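Local structure of DUF4973 domain-containing protein (Bacteroides thetaiotaomicron, 4QNI) at residues Arg88-Tyr93 with Asp226-Arg231; Arg230-Ile235 with Asn297-Glu302. The protein is of unknown function but may, as a two-domain protein of a gut bacterium, serve as an auxiliary nutrient-binding protein. One frame throughout, in Å; residues are numbered along the deposited sequence.

Contact 1. Residues Arg88-Tyr93 with Asp226-Arg231; sequences RTELYY and DYTDRR
Glu90 O, near the end of a short 3-10 turn, takes the guanidinium groups of two consecutive arginines. Arg230 NH2 donates to Glu90 O at 3.0 Å, nearly along the C=O axis but 21° out of the guanidinium plane and through a bent N-H...O. Arg230 NH1 adds a weak bond to the same oxygen, and Arg231 NH1 a weak, long but straight one (166°), with Glu90 O lying at the edge of its guanidinium. Both arginines have firmer business beyond: Arg230 NH2 also bonds to Ser133 O, and Arg231 NH2 makes a salt bridge with Glu134. A bend at chi3 (-54°) turns the Arg230 chain back toward Glu90, while Arg231 runs extended from CG to NE. Leu91 CD2 fills in beside Arg230, 3.4 Å from its NH1 at the guanidinium edge, and lies 3.3 Å from Asp226 O. Outward, Thr228 packs against the turn, its CB 3.7 Å from Glu90 CB and its CG2 3.9 Å from Leu91 CG. Losing the guanidinium to an alanine at Arg230 would probably leave Glu90 O, across this contact, with the weak bond from Arg231, take from Ser133 O its donor and open a gap beside Leu91 CD2. The Glu134 carboxylate would offset the charge of Arg231, while the carbonyls of Glu90 and Ser133 meet Arg230, tying the loops of two family regions together.

Contact 2. Residues Arg230-Ile235 with Asn297-Glu302; sequences RRKYKI and NYIPVE. With EDO (1,2-ethanediol), chain G.
The Tyr233 ring is sandwiched: Tyr298 CD1 comes over one face, 3.4 Å from Tyr233 CZ, and Lys232 CB lies over the opposite face, toward the rim. Asn297 O sits in the ring plane at the edge, 3.3 Å from Tyr233 CE1. The two tyrosine rings meet obliquely, planes at 49° and centroids 5.2 Å apart. Tyr298 CG stands anti to its own backbone nitrogen (chi1 178°), which carries the ring to the face of Tyr233. At the far end of the Tyr233 ring, Ile299 N donates a nearly straight hydrogen bond (3.0 Å, 162°) to Tyr233 OH, so a backbone amide just past the strand end is paired with a side-chain oxygen. Ile299 CD1 folds back to 3.7 Å from that same Tyr233 OH and also meets Lys232 NZ at 4.1 Å, the two chains crossing at about a right angle. Away from this cluster, Lys234 NZ bonds to O1 of a 1,2-ethanediol at 2.9 Å, probably a molecule from the crystallisation liquor, and forms a salt bridge with Asp131. Tyr233 belongs to the segment leading into strand 234-240, whereas Tyr298 closes strand 282-298; two other strands separate these in the large antiparallel sheet of the C-terminal region. Tyr233 thus joins the ends of strands that are not neighbours, which implies that the sheet curls here.

How the contacts relate
Contacts 1 and 2 meet in the loop before strand 234-240: they share Arg230 and Arg231, and their centres are about 12 Å apart. In contact 1 these arginines face the 88-93 turn; two residues after Arg231, Tyr233 points a different way, toward 297-302. A second bridge bypasses them: Asp229 OD2 lies 3.2 Å from Tyr298 OH, a probable hydrogen bond, and Tyr227 CD2 packs 3.6 Å from the same hydroxyl. The second subunit, another copy of the protein, touches both contacts, with its Tyr281 edge-to-face on Tyr227 and its Pro280 against Tyr298. No active site is known here, and the ethanediol by Lys234 indicates none.

Contact 1. Residues Arg88-Tyr93 with Asp226-Arg231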
# COMPACT_ATOMS: atom_id res chain seq x y z
N ARG A 88 22.16 -13.37 14.83
CA ARG A 88 23.28 -12.58 14.33
C ARG A 88 23.48 -11.30 15.15
O ARG A 88 23.24 -10.21 14.65
CB ARG A 88 23.09 -12.27 12.84
CG ARG A 88 23.35 -13.46 11.93
CD ARG A 88 23.39 -13.03 10.48
NE ARG A 88 22.06 -12.65 10.00
CZ ARG A 88 21.82 -12.03 8.85
NH1 ARG A 88 22.82 -11.71 8.04
NH2 ARG A 88 20.57 -11.74 8.50
N THR A 89 23.98 -11.45 16.39
CA THR A 89 24.21 -10.37 17.37
C THR A 89 25.28 -9.35 16.91
O THR A 89 25.32 -8.21 17.40
CB THR A 89 24.60 -10.96 18.72
OG1 THR A 89 25.78 -11.76 18.55
CG2 THR A 89 23.46 -11.79 19.36
N GLU A 90 26.13 -9.77 15.95
CA GLU A 90 27.18 -8.93 15.38
C GLU A 90 26.57 -7.77 14.55
O GLU A 90 27.24 -6.77 14.30
CB GLU A 90 28.13 -9.78 14.51
CG GLU A 90 28.73 -11.00 15.20
CD GLU A 90 28.15 -12.37 14.86
OE1 GLU A 90 26.94 -12.48 14.55
OE2 GLU A 90 28.93 -13.35 14.94
N LEU A 91 25.29 -7.90 14.17
CA LEU A 91 24.55 -6.92 13.38
C LEU A 91 23.60 -6.07 14.21
O LEU A 91 22.95 -5.19 13.66
CB LEU A 91 23.74 -7.65 12.29
CG LEU A 91 24.53 -8.50 11.29
CD1 LEU A 91 23.61 -9.07 10.25
CD2 LEU A 91 25.61 -7.68 10.62
N TYR A 92 23.46 -6.37 15.53
CA TYR A 92 22.52 -5.66 16.40
C TYR A 92 22.80 -4.18 16.48
O TYR A 92 23.96 -3.79 16.37
CB TYR A 92 22.58 -6.21 17.82
CG TYR A 92 21.83 -7.49 18.10
CD1 TYR A 92 21.29 -8.26 17.07
CD2 TYR A 92 21.64 -7.94 19.40
CE1 TYR A 92 20.59 -9.43 17.32
CE2 TYR A 92 20.93 -9.11 19.67
CZ TYR A 92 20.40 -9.84 18.63
OH TYR A 92 19.72 -11.00 18.91
N TYR A 93 21.77 -3.35 16.70
CA TYR A 93 21.95 -1.94 17.01
C TYR A 93 22.44 -1.89 18.43
O TYR A 93 21.90 -2.61 19.28
CB TYR A 93 20.65 -1.15 16.83
CG TYR A 93 20.14 -1.12 15.41
CD1 TYR A 93 20.74 -0.30 14.46
CD2 TYR A 93 19.04 -1.88 15.03
CE1 TYR A 93 20.27 -0.26 13.15
CE2 TYR A 93 18.56 -1.85 13.72
CZ TYR A 93 19.17 -1.03 12.78
OH TYR A 93 18.74 -1.00 11.47
N ASP A 226 25.91 -4.63 7.00
CA ASP A 226 25.20 -5.88 7.25
C ASP A 226 26.14 -7.11 7.22
O ASP A 226 25.67 -8.23 7.37
CB ASP A 226 23.97 -6.02 6.33
CG ASP A 226 22.84 -5.04 6.67
OD1 ASP A 226 22.77 -4.57 7.84
OD2 ASP A 226 22.03 -4.75 5.77
N TYR A 227 27.47 -6.88 7.19
CA TYR A 227 28.50 -7.91 7.32
C TYR A 227 28.77 -8.13 8.79
O TYR A 227 29.09 -7.17 9.51
CB TYR A 227 29.81 -7.50 6.58
CG TYR A 227 29.79 -7.72 5.09
CD1 TYR A 227 28.82 -7.13 4.28
CD2 TYR A 227 30.76 -8.52 4.47
CE1 TYR A 227 28.78 -7.36 2.91
CE2 TYR A 227 30.75 -8.72 3.08
CZ TYR A 227 29.76 -8.14 2.31
OH TYR A 227 29.73 -8.33 0.95
N THR A 228 28.69 -9.38 9.27
CA THR A 228 28.94 -9.68 10.68
C THR A 228 30.42 -9.44 11.01
O THR A 228 30.74 -9.16 12.16
CB THR A 228 28.50 -11.11 11.05
OG1 THR A 228 29.32 -12.05 10.35
CG2 THR A 228 27.02 -11.39 10.77
N ASP A 229 31.31 -9.53 10.01
CA ASP A 229 32.78 -9.34 10.15
C ASP A 229 33.28 -7.90 9.76
O ASP A 229 34.50 -7.70 9.69
CB ASP A 229 33.57 -10.41 9.33
CG ASP A 229 33.17 -10.60 7.87
OD1 ASP A 229 32.14 -10.02 7.45
OD2 ASP A 229 33.88 -11.37 7.15
N ARG A 230 32.35 -6.91 9.57
CA ARG A 230 32.58 -5.47 9.28
C ARG A 230 33.89 -4.91 9.82
O ARG A 230 34.67 -4.29 9.09
CB ARG A 230 31.51 -4.60 10.01
CG ARG A 230 30.13 -4.59 9.49
CD ARG A 230 29.27 -3.49 10.09
NE ARG A 230 29.17 -3.44 11.54
CZ ARG A 230 28.35 -4.18 12.28
NH1 ARG A 230 27.63 -5.14 11.72
NH2 ARG A 230 28.31 -4.03 13.59
N ARG A 231 34.03 -5.03 11.17
CA ARG A 231 35.06 -4.42 12.02
C ARG A 231 36.49 -4.77 11.57
O ARG A 231 37.42 -4.00 11.83
CB ARG A 231 34.81 -4.79 13.49
CG ARG A 231 33.46 -4.29 14.04
CD ARG A 231 33.09 -4.96 15.35
NE ARG A 231 31.83 -4.51 15.94
CZ ARG A 231 30.63 -5.03 15.68
NH1 ARG A 231 30.49 -5.97 14.75
NH2 ARG A 231 29.54 -4.57 16.31
O HOH W 1 27.05 -6.11 17.95

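Contact 2. Residues Arg230-Ile235 with Asn297-Glu302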
# COMPACT_ATOMS: atom_id res chain seq x y z
N ARG A 230 32.35 -6.91 9.57
CA ARG A 230 32.58 -5.47 9.28
C ARG A 230 33.89 -4.91 9.82
O ARG A 230 34.67 -4.29 9.09
CB ARG A 230 31.51 -4.60 10.01
CG ARG A 230 30.13 -4.59 9.49
CD ARG A 230 29.27 -3.49 10.09
NE ARG A 230 29.17 -3.44 11.54
CZ ARG A 230 28.35 -4.18 12.28
NH1 ARG A 230 27.63 -5.14 11.72
NH2 ARG A 230 28.31 -4.03 13.59
N ARG A 231 34.03 -5.03 11.17
CA ARG A 231 35.06 -4.42 12.02
C ARG A 231 36.49 -4.77 11.57
O ARG A 231 37.42 -4.00 11.83
CB ARG A 231 34.81 -4.79 13.49
CG ARG A 231 33.46 -4.29 14.04
CD ARG A 231 33.09 -4.96 15.35
NE ARG A 231 31.83 -4.51 15.94
CZ ARG A 231 30.63 -5.03 15.68
NH1 ARG A 231 30.49 -5.97 14.75
NH2 ARG A 231 29.54 -4.57 16.31
N LYS A 232 36.66 -5.90 10.87
CA LYS A 232 37.94 -6.33 10.32
C LYS A 232 38.30 -5.52 9.05
O LYS A 232 39.45 -5.56 8.62
CB LYS A 232 37.88 -7.84 9.97
CG LYS A 232 38.60 -8.78 10.94
CD LYS A 232 38.59 -10.26 10.46
CE LYS A 232 39.72 -10.63 9.50
NZ LYS A 232 39.89 -12.11 9.35
N TYR A 233 37.33 -4.78 8.46
CA TYR A 233 37.52 -4.10 7.18
C TYR A 233 37.27 -2.56 7.18
O TYR A 233 36.70 -2.04 6.21
CB TYR A 233 36.61 -4.79 6.14
CG TYR A 233 36.88 -6.27 6.05
CD1 TYR A 233 38.00 -6.75 5.36
CD2 TYR A 233 36.07 -7.20 6.70
CE1 TYR A 233 38.27 -8.12 5.30
CE2 TYR A 233 36.34 -8.56 6.65
CZ TYR A 233 37.45 -9.02 5.95
OH TYR A 233 37.73 -10.36 5.90
N LYS A 234 37.78 -1.82 8.19
CA LYS A 234 37.62 -0.35 8.21
C LYS A 234 38.76 0.37 7.48
O LYS A 234 39.94 0.22 7.84
CB LYS A 234 37.48 0.19 9.64
CG LYS A 234 36.24 -0.34 10.35
CD LYS A 234 36.36 -0.20 11.86
CE LYS A 234 35.97 1.17 12.35
NZ LYS A 234 36.35 1.33 13.76
N ILE A 235 38.40 1.20 6.48
CA ILE A 235 39.35 1.99 5.71
C ILE A 235 39.17 3.47 6.09
O ILE A 235 38.12 4.05 5.83
CB ILE A 235 39.19 1.74 4.17
CG1 ILE A 235 39.22 0.23 3.79
CG2 ILE A 235 40.20 2.56 3.36
CD1 ILE A 235 40.46 -0.68 4.32
N ASN A 297 42.33 -8.10 1.24
CA ASN A 297 41.85 -9.47 1.22
C ASN A 297 40.58 -9.63 2.02
O ASN A 297 40.55 -9.30 3.21
CB ASN A 297 42.91 -10.44 1.78
CG ASN A 297 44.21 -10.49 1.02
OD1 ASN A 297 44.25 -10.46 -0.21
ND2 ASN A 297 45.31 -10.65 1.75
N TYR A 298 39.51 -10.09 1.38
CA TYR A 298 38.29 -10.42 2.09
C TYR A 298 38.37 -11.92 2.39
O TYR A 298 38.75 -12.70 1.51
CB TYR A 298 37.01 -10.03 1.32
CG TYR A 298 35.77 -10.42 2.08
CD1 TYR A 298 35.45 -9.82 3.29
CD2 TYR A 298 34.95 -11.46 1.64
CE1 TYR A 298 34.37 -10.25 4.05
CE2 TYR A 298 33.84 -11.87 2.37
CZ TYR A 298 33.56 -11.27 3.58
OH TYR A 298 32.47 -11.67 4.33
N ILE A 299 38.06 -12.31 3.66
CA ILE A 299 38.14 -13.70 4.11
C ILE A 299 36.72 -14.13 4.55
O ILE A 299 36.31 -13.83 5.68
CB ILE A 299 39.24 -13.90 5.22
CG1 ILE A 299 40.63 -13.36 4.77
CG2 ILE A 299 39.37 -15.36 5.63
CD1 ILE A 299 40.99 -11.99 5.37
N PRO A 300 35.93 -14.76 3.64
CA PRO A 300 34.57 -15.19 4.03
C PRO A 300 34.63 -16.30 5.09
O PRO A 300 33.99 -16.20 6.14
CB PRO A 300 33.96 -15.71 2.71
CG PRO A 300 34.94 -15.37 1.64
CD PRO A 300 36.27 -15.17 2.27
N VAL A 301 35.45 -17.33 4.83
CA VAL A 301 35.72 -18.43 5.74
C VAL A 301 37.23 -18.61 5.75
O VAL A 301 37.88 -18.24 4.77
CB VAL A 301 34.94 -19.74 5.40
CG1 VAL A 301 33.44 -19.54 5.59
CG2 VAL A 301 35.25 -20.24 3.99
N GLU A 302 37.80 -19.16 6.84
CA GLU A 302 39.24 -19.38 6.94
C GLU A 302 39.74 -20.25 5.77
O GLU A 302 39.06 -21.20 5.35
CB GLU A 302 39.59 -20.02 8.30
C1 EDO G . 37.51 4.41 14.52
O1 EDO G . 36.15 4.22 14.15
C2 EDO G . 37.61 5.17 15.87
O2 EDO G . 37.41 4.26 16.95